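Local coordinates for molybdate-binding protein MolA (Haemophilus influenzae, PDB 3PSH) that binds molybdate or tungstate, but not sulfate or phosphate, in the periplasm and serves the MolBCA ABC transporter in low-affinity molybdate import, at residues 125-136 / 198-208; 160-171 / 283-291. All coordinates share one frame; numbering follows the deposited sequence.

Interaction 1 of 2, residues 125-136 / 198-208; sequences LNPTLTDEDKAY and SGKYTGLMMEH
Tyr136 and Lys200 meet across the cleft between the two lobes of this periplasmic binding protein, each lobe built round a parallel sheet: Tyr136 lies near the start of helix 132-151, the long helix that leads out of the first lobe, and Lys200 just before helix 201-208 of the other. Each side chain reaches across to a backbone carbonyl of the opposite segment. Tyr136 OH donates to Gly199 O at 2.6 Å, the acceptor lying at the ring edge, and Lys200 NZ donates to Leu125 O at 2.8 Å. A water that gives a proton to Tyr136 OH and accepts one from Lys200 NZ couples these bonds. The lysine side chain is about 6 Å from the molybdate and close to its ligands Tyr196 and Gly279, consistent with a second-shell position.

Leu204 packs CD1 against Tyr136 CD2 (3.6 Å), the two side chains crossing at about a right angle, while its CD2 lies against CB and OD1 of Asp133. Glu132 has CG wedged between its backbone N and carbonyl carbon (chi1 69°), which sends OE1 to Gly199 N in a weak bond. Its other oxygen faces Glu207, and a water donating to both carboxylates probably eases their mutual repulsion. At the far end His208 NE2 donates to Asp133 OD1 at 2.8 Å, with OD1 in the imidazole plane but the nitrogen 38° out of the carboxylate plane.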
loop_
_atom_site.group_PDB
_atom_site.type_symbol
_atom_site.label_atom_id
_atom_site.label_comp_id
_atom_site.label_asym_id
_atom_site.label_seq_id
_atom_site.Cartn_x
_atom_site.Cartn_y
_atom_site.Cartn_z
ATOM N N LEU A 125 4.425 -13.233 -4.824
ATOM C CA LEU A 125 3.678 -12.479 -3.763
ATOM C C LEU A 125 4.736 -11.840 -2.814
ATOM O O LEU A 125 4.629 -10.680 -2.379
ATOM C CB LEU A 125 2.770 -13.431 -3.026
ATOM C CG LEU A 125 2.156 -12.961 -1.701
ATOM C CD1 LEU A 125 1.213 -11.661 -1.796
ATOM C CD2 LEU A 125 1.469 -14.309 -1.199
ATOM N N ASN A 126 5.768 -12.660 -2.473
ATOM C CA ASN A 126 6.795 -12.259 -1.453
ATOM C C ASN A 126 8.149 -12.373 -2.043
ATOM O O ASN A 126 8.744 -13.489 -2.115
ATOM C CB ASN A 126 6.727 -13.237 -0.223
ATOM C CG ASN A 126 5.355 -13.245 0.465
ATOM O OD1 ASN A 126 4.695 -14.314 0.619
ATOM N ND2 ASN A 126 4.861 -12.075 0.794
ATOM N N PRO A 127 8.659 -11.259 -2.580
ATOM C CA PRO A 127 9.957 -11.255 -3.350
ATOM C C PRO A 127 11.159 -11.228 -2.423
ATOM O O PRO A 127 11.002 -10.942 -1.212
ATOM C CB PRO A 127 9.923 -9.986 -4.144
ATOM C CG PRO A 127 9.007 -9.047 -3.296
ATOM C CD PRO A 127 7.989 -9.931 -2.562
ATOM N N THR A 128 12.301 -11.599 -2.968
ATOM C CA THR A 128 13.646 -11.394 -2.387
ATOM C C THR A 128 14.290 -10.291 -3.279
ATOM O O THR A 128 14.471 -10.445 -4.512
ATOM C CB THR A 128 14.486 -12.711 -2.512
ATOM O OG1 THR A 128 13.815 -13.734 -1.800
ATOM C CG2 THR A 128 15.890 -12.513 -2.019
ATOM N N LEU A 129 14.660 -9.192 -2.632
ATOM C CA LEU A 129 15.087 -7.996 -3.307
ATOM C C LEU A 129 16.420 -7.540 -2.745
ATOM O O LEU A 129 16.592 -7.421 -1.529
ATOM C CB LEU A 129 14.084 -6.868 -3.130
ATOM C CG LEU A 129 12.687 -7.181 -3.612
ATOM C CD1 LEU A 129 11.789 -6.071 -3.019
ATOM C CD2 LEU A 129 12.572 -7.236 -5.144
ATOM N N THR A 130 17.367 -7.313 -3.637
ATOM C CA THR A 130 18.679 -6.931 -3.190
ATOM C C THR A 130 18.760 -5.424 -2.844
ATOM O O THR A 130 19.696 -5.009 -2.127
ATOM C CB THR A 130 19.804 -7.279 -4.212
ATOM O OG1 THR A 130 19.566 -6.563 -5.403
ATOM C CG2 THR A 130 19.895 -8.793 -4.476
ATOM N N ASP A 131 17.744 -4.595 -3.295
ATOM C CA ASP A 131 17.700 -3.208 -2.974
ATOM C C ASP A 131 16.244 -2.796 -2.936
ATOM O O ASP A 131 15.764 -2.055 -3.869
ATOM C CB ASP A 131 18.356 -2.403 -4.072
ATOM C CG ASP A 131 18.596 -0.857 -3.704
ATOM O OD1 ASP A 131 17.970 -0.356 -2.713
ATOM O OD2 ASP A 131 19.417 -0.159 -4.290
ATOM N N GLU A 132 15.574 -3.219 -1.863
ATOM C CA GLU A 132 14.108 -2.988 -1.732
ATOM C C GLU A 132 13.723 -1.498 -1.686
ATOM O O GLU A 132 12.715 -1.068 -2.283
ATOM C CB GLU A 132 13.586 -3.837 -0.574
ATOM C CG GLU A 132 14.111 -3.310 0.840
ATOM C CD GLU A 132 13.365 -3.871 2.040
ATOM O OE1 GLU A 132 12.607 -4.844 1.911
ATOM O OE2 GLU A 132 13.565 -3.202 3.135
ATOM N N ASP A 133 14.615 -0.674 -1.103
ATOM C CA ASP A 133 14.348 0.729 -1.123
ATOM C C ASP A 133 14.239 1.331 -2.570
ATOM O O ASP A 133 13.250 2.033 -2.907
ATOM C CB ASP A 133 15.371 1.475 -0.189
ATOM C CG ASP A 133 14.966 2.949 0.099
ATOM O OD1 ASP A 133 13.736 3.266 0.399
ATOM O OD2 ASP A 133 15.829 3.829 0.089
ATOM N N LYS A 134 15.208 0.954 -3.402
ATOM C CA LYS A 134 15.240 1.424 -4.766
ATOM C C LYS A 134 14.016 0.792 -5.569
ATOM O O LYS A 134 13.343 1.474 -6.323
ATOM C CB LYS A 134 16.593 1.024 -5.458
ATOM C CG LYS A 134 16.623 1.571 -6.933
ATOM C CD LYS A 134 18.114 1.282 -7.458
ATOM C CE LYS A 134 18.307 1.425 -8.940
ATOM N NZ LYS A 134 17.802 2.739 -9.298
ATOM N N ALA A 135 13.799 -0.458 -5.358
ATOM C CA ALA A 135 12.815 -1.199 -6.104
ATOM C C ALA A 135 11.467 -0.589 -5.807
ATOM O O ALA A 135 10.652 -0.439 -6.731
ATOM C CB ALA A 135 12.851 -2.691 -5.685
ATOM N N TYR A 136 11.162 -0.363 -4.528
ATOM C CA TYR A 136 9.859 0.277 -4.205
ATOM C C TYR A 136 9.740 1.763 -4.555
ATOM O O TYR A 136 8.659 2.312 -4.963
ATOM C CB TYR A 136 9.396 -0.000 -2.727
ATOM C CG TYR A 136 9.004 -1.496 -2.537
ATOM C CD1 TYR A 136 7.879 -1.998 -3.267
ATOM C CD2 TYR A 136 9.666 -2.371 -1.624
ATOM C CE1 TYR A 136 7.476 -3.355 -3.078
ATOM C CE2 TYR A 136 9.235 -3.710 -1.449
ATOM C CZ TYR A 136 8.127 -4.155 -2.182
ATOM O OH TYR A 136 7.732 -5.448 -2.081
ATOM N N SER A 198 10.660 -9.410 5.512
ATOM C CA SER A 198 11.484 -8.803 4.470
ATOM C C SER A 198 10.742 -8.691 3.091
ATOM O O SER A 198 9.722 -9.409 2.867
ATOM C CB SER A 198 12.849 -9.550 4.250
ATOM O OG SER A 198 12.498 -10.890 3.787
ATOM N N GLY A 199 11.275 -7.820 2.236
ATOM C CA GLY A 199 10.797 -7.600 0.846
ATOM C C GLY A 199 9.516 -6.823 0.784
ATOM O O GLY A 199 8.743 -6.916 -0.226
ATOM N N LYS A 200 9.198 -6.070 1.886
ATOM C CA LYS A 200 7.911 -5.378 1.854
ATOM C C LYS A 200 8.098 -3.891 2.192
ATOM O O LYS A 200 8.958 -3.559 3.039
ATOM C CB LYS A 200 7.010 -6.031 2.923
ATOM C CG LYS A 200 6.597 -7.465 2.606
ATOM C CD LYS A 200 5.546 -7.500 1.436
ATOM C CE LYS A 200 5.659 -8.784 0.668
ATOM N NZ LYS A 200 4.624 -8.662 -0.495
ATOM N N TYR A 201 7.174 -3.048 1.753
ATOM C CA TYR A 201 7.207 -1.568 2.087
ATOM C C TYR A 201 7.142 -1.258 3.654
ATOM O O TYR A 201 7.746 -0.291 4.162
ATOM C CB TYR A 201 6.106 -0.769 1.344
ATOM C CG TYR A 201 6.103 0.674 1.790
ATOM C CD1 TYR A 201 7.218 1.493 1.540
ATOM C CD2 TYR A 201 5.022 1.141 2.587
ATOM C CE1 TYR A 201 7.261 2.786 2.077
ATOM C CE2 TYR A 201 5.005 2.385 3.119
ATOM C CZ TYR A 201 6.108 3.233 2.838
ATOM O OH TYR A 201 6.216 4.485 3.374
ATOM N N THR A 202 6.417 -2.135 4.362
ATOM C CA THR A 202 6.293 -2.032 5.847
ATOM C C THR A 202 7.664 -1.654 6.480
ATOM O O THR A 202 7.776 -0.617 7.190
ATOM C CB THR A 202 5.764 -3.343 6.424
ATOM O OG1 THR A 202 4.557 -3.779 5.709
ATOM C CG2 THR A 202 5.454 -3.158 7.926
ATOM N N GLY A 203 8.703 -2.460 6.208
ATOM C CA GLY A 203 10.014 -2.242 6.932
ATOM C C GLY A 203 10.663 -0.939 6.425
ATOM O O GLY A 203 11.477 -0.334 7.120
ATOM N N LEU A 204 10.386 -0.527 5.155
ATOM C CA LEU A 204 10.925 0.707 4.566
ATOM C C LEU A 204 10.305 1.895 5.245
ATOM O O LEU A 204 10.970 2.890 5.569
ATOM C CB LEU A 204 10.706 0.808 3.043
ATOM C CG LEU A 204 11.724 -0.147 2.299
ATOM C CD1 LEU A 204 11.221 -0.384 0.939
ATOM C CD2 LEU A 204 13.043 0.579 2.211
ATOM N N MET A 205 8.996 1.810 5.493
ATOM C CA MET A 205 8.343 2.962 6.197
ATOM C C MET A 205 8.952 3.134 7.581
ATOM O O MET A 205 9.278 4.254 7.946
ATOM C CB MET A 205 6.834 2.772 6.358
ATOM C CG MET A 205 6.130 3.962 7.071
ATOM S SD MET A 205 4.302 3.514 7.151
ATOM C CE MET A 205 4.284 2.309 8.453
ATOM N N MET A 206 9.205 1.998 8.223
ATOM C CA MET A 206 9.832 2.023 9.558
ATOM C C MET A 206 11.260 2.591 9.415
ATOM O O MET A 206 11.623 3.582 10.119
ATOM C CB MET A 206 9.862 0.626 10.103
ATOM C CG MET A 206 8.415 0.184 10.416
ATOM S SD MET A 206 8.485 -1.433 11.140
ATOM C CE MET A 206 6.726 -1.892 11.470
ATOM N N GLU A 207 12.018 2.179 8.412
ATOM C CA GLU A 207 13.430 2.694 8.325
ATOM C C GLU A 207 13.496 4.186 8.116
ATOM O O GLU A 207 14.336 4.922 8.719
ATOM C CB GLU A 207 14.138 2.011 7.150
ATOM C CG GLU A 207 14.514 0.599 7.494
ATOM C CD GLU A 207 15.057 -0.179 6.238
ATOM O OE1 GLU A 207 15.249 0.509 5.191
ATOM O OE2 GLU A 207 15.333 -1.363 6.387
ATOM N N HIS A 208 12.626 4.711 7.258
ATOM C CA HIS A 208 12.650 6.133 6.918
ATOM C C HIS A 208 12.226 7.027 8.102
ATOM O O HIS A 208 12.526 8.191 8.135
ATOM C CB HIS A 208 11.768 6.398 5.714
ATOM C CG HIS A 208 12.401 5.951 4.428
ATOM N ND1 HIS A 208 13.266 6.745 3.681
ATOM C CD2 HIS A 208 12.251 4.786 3.736
ATOM C CE1 HIS A 208 13.649 6.066 2.593
ATOM N NE2 HIS A 208 13.072 4.871 2.621
HETATM O O HOH W 1 8.735 -10.847 0.509
HETATM O O HOH W 2 12.584 -11.123 1.051
HETATM O O HOH W 3 15.896 -2.377 3.980
HETATM O O HOH W 4 10.964 -5.163 3.949
HETATM O O HOH W 5 14.268 -6.981 2.088
HETATM O O HOH W 6 5.210 -6.087 -1.976
#

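Interaction 2 of 2, residues 160-171 / 283-291; sequences LVKAAFANRKLL and PEALALGEV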
loop_
_atom_site.group_PDB
_atom_site.type_symbol
_atom_site.label_atom_id
_atom_site.label_comp_id
_atom_site.label_asym_id
_atom_site.label_seq_id
_atom_site.Cartn_x
_atom_site.Cartn_y
_atom_site.Cartn_z
ATOM N N LEU A 160 1.291 13.578 -8.367
ATOM C CA LEU A 160 1.144 12.539 -7.313
ATOM C C LEU A 160 2.505 11.913 -6.976
ATOM O O LEU A 160 2.889 11.770 -5.747
ATOM C CB LEU A 160 0.175 11.432 -7.824
ATOM C CG LEU A 160 -0.124 10.429 -6.659
ATOM C CD1 LEU A 160 -0.804 10.975 -5.425
ATOM C CD2 LEU A 160 -1.131 9.417 -7.280
ATOM N N VAL A 161 3.330 11.658 -8.006
ATOM C CA VAL A 161 4.684 11.173 -7.781
ATOM C C VAL A 161 5.507 12.219 -6.996
ATOM O O VAL A 161 6.197 11.878 -6.023
ATOM C CB VAL A 161 5.387 10.838 -9.124
ATOM C CG1 VAL A 161 6.928 10.588 -8.908
ATOM C CG2 VAL A 161 4.678 9.562 -9.793
ATOM N N LYS A 162 5.440 13.454 -7.435
ATOM C CA LYS A 162 6.215 14.545 -6.771
ATOM C C LYS A 162 5.731 14.674 -5.282
ATOM O O LYS A 162 6.594 14.724 -4.364
ATOM C CB LYS A 162 6.131 15.916 -7.578
ATOM C CG LYS A 162 7.118 16.958 -6.965
ATOM C CD LYS A 162 6.883 18.457 -7.263
ATOM C CE LYS A 162 7.600 19.316 -6.147
ATOM N NZ LYS A 162 7.183 19.007 -4.675
ATOM N N ALA A 163 4.398 14.665 -5.046
ATOM C CA ALA A 163 3.889 14.697 -3.667
ATOM C C ALA A 163 4.385 13.490 -2.855
ATOM O O ALA A 163 4.774 13.652 -1.646
ATOM C CB ALA A 163 2.415 14.800 -3.601
ATOM N N ALA A 164 4.404 12.277 -3.451
ATOM C CA ALA A 164 4.769 11.093 -2.662
ATOM C C ALA A 164 6.138 11.227 -1.973
ATOM O O ALA A 164 6.393 10.691 -0.856
ATOM C CB ALA A 164 4.790 9.800 -3.605
ATOM N N PHE A 165 7.035 11.836 -2.742
ATOM C CA PHE A 165 8.457 11.901 -2.339
ATOM C C PHE A 165 8.946 13.244 -1.704
ATOM O O PHE A 165 10.169 13.401 -1.384
ATOM C CB PHE A 165 9.389 11.516 -3.525
ATOM C CG PHE A 165 9.302 10.071 -3.949
ATOM C CD1 PHE A 165 9.955 9.008 -3.225
ATOM C CD2 PHE A 165 8.399 9.723 -4.981
ATOM C CE1 PHE A 165 9.781 7.686 -3.633
ATOM C CE2 PHE A 165 8.187 8.369 -5.326
ATOM C CZ PHE A 165 8.907 7.390 -4.658
ATOM N N ALA A 166 8.008 14.171 -1.564
ATOM C CA ALA A 166 8.309 15.542 -1.231
ATOM C C ALA A 166 8.922 15.656 0.182
ATOM O O ALA A 166 9.537 16.694 0.484
ATOM C CB ALA A 166 7.031 16.321 -1.287
ATOM N N ASN A 167 8.673 14.669 1.064
ATOM C CA ASN A 167 9.130 14.779 2.478
ATOM C C ASN A 167 10.305 13.894 2.791
ATOM O O ASN A 167 10.716 13.801 3.949
ATOM C CB ASN A 167 7.966 14.576 3.480
ATOM C CG ASN A 167 6.910 15.632 3.298
ATOM O OD1 ASN A 167 7.218 16.832 3.151
ATOM N ND2 ASN A 167 5.662 15.232 3.290
ATOM N N ARG A 168 10.764 13.144 1.818
ATOM C CA ARG A 168 11.808 12.151 2.084
ATOM C C ARG A 168 13.118 12.876 2.525
ATOM O O ARG A 168 13.793 12.402 3.463
ATOM C CB ARG A 168 12.080 11.354 0.784
ATOM C CG ARG A 168 11.093 10.214 0.704
ATOM C CD ARG A 168 11.624 9.029 1.517
ATOM N NE ARG A 168 10.736 7.835 1.735
ATOM C CZ ARG A 168 10.750 6.770 0.896
ATOM N NH1 ARG A 168 11.531 6.790 -0.197
ATOM N NH2 ARG A 168 10.058 5.705 1.169
ATOM N N LYS A 169 13.396 14.018 1.919
ATOM C CA LYS A 169 14.624 14.781 2.300
ATOM C C LYS A 169 14.607 15.273 3.764
ATOM O O LYS A 169 15.612 15.033 4.481
ATOM C CB LYS A 169 15.001 15.864 1.296
ATOM C CG LYS A 169 16.229 16.671 1.730
ATOM C CD LYS A 169 16.327 18.041 0.959
ATOM C CE LYS A 169 17.218 19.129 1.666
ATOM N NZ LYS A 169 18.420 18.492 2.308
ATOM N N LEU A 170 13.480 15.835 4.184
ATOM C CA LEU A 170 13.272 16.221 5.561
ATOM C C LEU A 170 13.610 15.067 6.508
ATOM O O LEU A 170 14.390 15.190 7.484
ATOM C CB LEU A 170 11.810 16.699 5.737
ATOM C CG LEU A 170 11.389 16.909 7.206
ATOM C CD1 LEU A 170 12.052 18.245 7.728
ATOM C CD2 LEU A 170 9.882 17.052 7.281
ATOM N N LEU A 171 13.013 13.883 6.255
ATOM C CA LEU A 171 13.279 12.763 7.188
ATOM C C LEU A 171 14.731 12.296 7.101
ATOM O O LEU A 171 15.258 11.934 8.133
ATOM C CB LEU A 171 12.360 11.573 6.873
ATOM C CG LEU A 171 10.843 11.947 6.966
ATOM C CD1 LEU A 171 10.047 10.698 6.724
ATOM C CD2 LEU A 171 10.408 12.636 8.292
ATOM N N PRO A 283 1.354 6.387 -2.304
ATOM C CA PRO A 283 1.957 7.703 -2.289
ATOM C C PRO A 283 1.688 8.429 -0.998
ATOM O O PRO A 283 2.587 9.164 -0.543
ATOM C CB PRO A 283 1.275 8.449 -3.462
ATOM C CG PRO A 283 -0.005 7.536 -3.855
ATOM C CD PRO A 283 0.400 6.144 -3.437
ATOM N N GLU A 284 0.482 8.319 -0.451
ATOM C CA GLU A 284 0.197 9.001 0.849
ATOM C C GLU A 284 0.944 8.439 2.012
ATOM O O GLU A 284 1.146 9.152 3.014
ATOM C CB GLU A 284 -1.328 9.035 1.172
ATOM C CG GLU A 284 -1.979 7.667 1.475
ATOM C CD GLU A 284 -2.351 6.775 0.298
ATOM O OE1 GLU A 284 -1.851 7.014 -0.829
ATOM O OE2 GLU A 284 -3.154 5.834 0.527
ATOM N N ALA A 285 1.301 7.166 1.915
ATOM C CA ALA A 285 2.082 6.493 3.014
ATOM C C ALA A 285 3.455 7.096 3.066
ATOM O O ALA A 285 3.916 7.352 4.176
ATOM C CB ALA A 285 2.165 5.048 2.774
ATOM N N LEU A 286 4.104 7.315 1.908
ATOM C CA LEU A 286 5.429 8.069 1.905
ATOM C C LEU A 286 5.254 9.479 2.407
ATOM O O LEU A 286 5.863 9.908 3.428
ATOM C CB LEU A 286 6.072 8.110 0.474
ATOM C CG LEU A 286 6.697 6.711 0.212
ATOM C CD1 LEU A 286 5.773 5.451 0.008
ATOM C CD2 LEU A 286 7.647 6.845 -1.029
ATOM N N ALA A 287 4.361 10.227 1.736
ATOM C CA ALA A 287 4.317 11.659 1.918
ATOM C C ALA A 287 3.886 12.030 3.387
ATOM O O ALA A 287 4.504 12.892 4.097
ATOM C CB ALA A 287 3.413 12.244 0.895
ATOM N N LEU A 288 2.814 11.393 3.831
ATOM C CA LEU A 288 2.231 11.698 5.104
ATOM C C LEU A 288 2.568 10.623 6.182
ATOM O O LEU A 288 2.793 10.926 7.382
ATOM C CB LEU A 288 0.670 11.839 4.904
ATOM C CG LEU A 288 0.230 12.774 3.760
ATOM C CD1 LEU A 288 -1.330 12.732 3.644
ATOM C CD2 LEU A 288 0.676 14.230 4.022
ATOM N N GLY A 289 2.461 9.355 5.806
ATOM C CA GLY A 289 2.604 8.315 6.761
ATOM C C GLY A 289 3.991 8.327 7.422
ATOM O O GLY A 289 4.062 8.126 8.628
ATOM N N GLU A 290 5.065 8.398 6.636
ATOM C CA GLU A 290 6.406 8.352 7.224
ATOM C C GLU A 290 6.641 9.571 8.127
ATOM O O GLU A 290 7.263 9.466 9.185
ATOM C CB GLU A 290 7.466 8.345 6.137
ATOM C CG GLU A 290 7.402 7.007 5.391
ATOM C CD GLU A 290 8.446 6.895 4.253
ATOM O OE1 GLU A 290 9.236 7.834 3.995
ATOM O OE2 GLU A 290 8.378 5.820 3.511
ATOM N N VAL A 291 6.032 10.693 7.776
ATOM C CA VAL A 291 6.171 11.937 8.614
ATOM C C VAL A 291 5.363 11.678 9.928
ATOM O O VAL A 291 5.890 11.935 11.043
ATOM C CB VAL A 291 5.701 13.227 7.889
ATOM C CG1 VAL A 291 5.823 14.443 8.828
ATOM C CG2 VAL A 291 6.528 13.448 6.569
#
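Arg168 meets Glu290 through a bend in one chain and an extended run in the other: the arginine folds at chi2 (-84°), whereas the glutamate stays straight beyond CG, and the two end groups arrive nearly coplanar, their planes 8° apart. The grip is side-on and two-pronged. NE of Arg168 donates to OE1 of Glu290 at 2.7 Å and NH2 of Arg168 to OE2 of Glu290 at 2.9 Å, both almost straight and both on syn lone pairs. Tyr201 OH is also hydrogen-bonded to OE2, OD1 of Asn137 accepts from NH1, and these extra partners would restrict rotation of both groups. Over one guanidinium face sits CD2 of Leu286, a methyl that also touches the Phe165 ring at CE1, 3.5 Å away.

A second polar tie comes from Asn167, whose ND2 donates to Ala287 O at 2.7 Å, with the acceptor close to the amide plane; its CB rests on Val291 CG2. Small residues let the backbones come near each other. Ala164 CB lies 3.8 Å from Pro283 CB, against which Leu160 also packs, and Ala287 CB abuts the carbonyl oxygen of Ala163. At the other end Leu171 CD1 leans on Glu290 CB.

The axes of 160-165 and 283-291 come within 7.7 Å and are inclined by 25°, and the break after the first lets helix 168-175 continue along the same partner: close, alanine-lined packing of near-parallel helices, here joining helices 154-165 and 168-175 to 283-297 in a family 8 solute-binding protein.

Overall arrangement
From the N terminus, the chain first builds the parallel sheet ending at strand 109-112, then reaches 125-136 and the helix 132-151 that leads out of that lobe. Helices 154-165 and 168-175 follow before strand 184-188 opens the second sheet. Interaction 1 closes a loop of 61 residues when the chain returns at 198-208; interaction 2 closes one of 111 residues at 283-291. Because 160-171 lies inside the first loop and 283-291 beyond it, the two closures cross. Interaction 1 joins the lobes beside the molybdate, and interaction 2 ties the connecting helices to helix 283-297. Their centres are 16 Å apart, and helix 201-208 spans them, the Tyr201-Glu290 hydrogen bond connecting the two contacts.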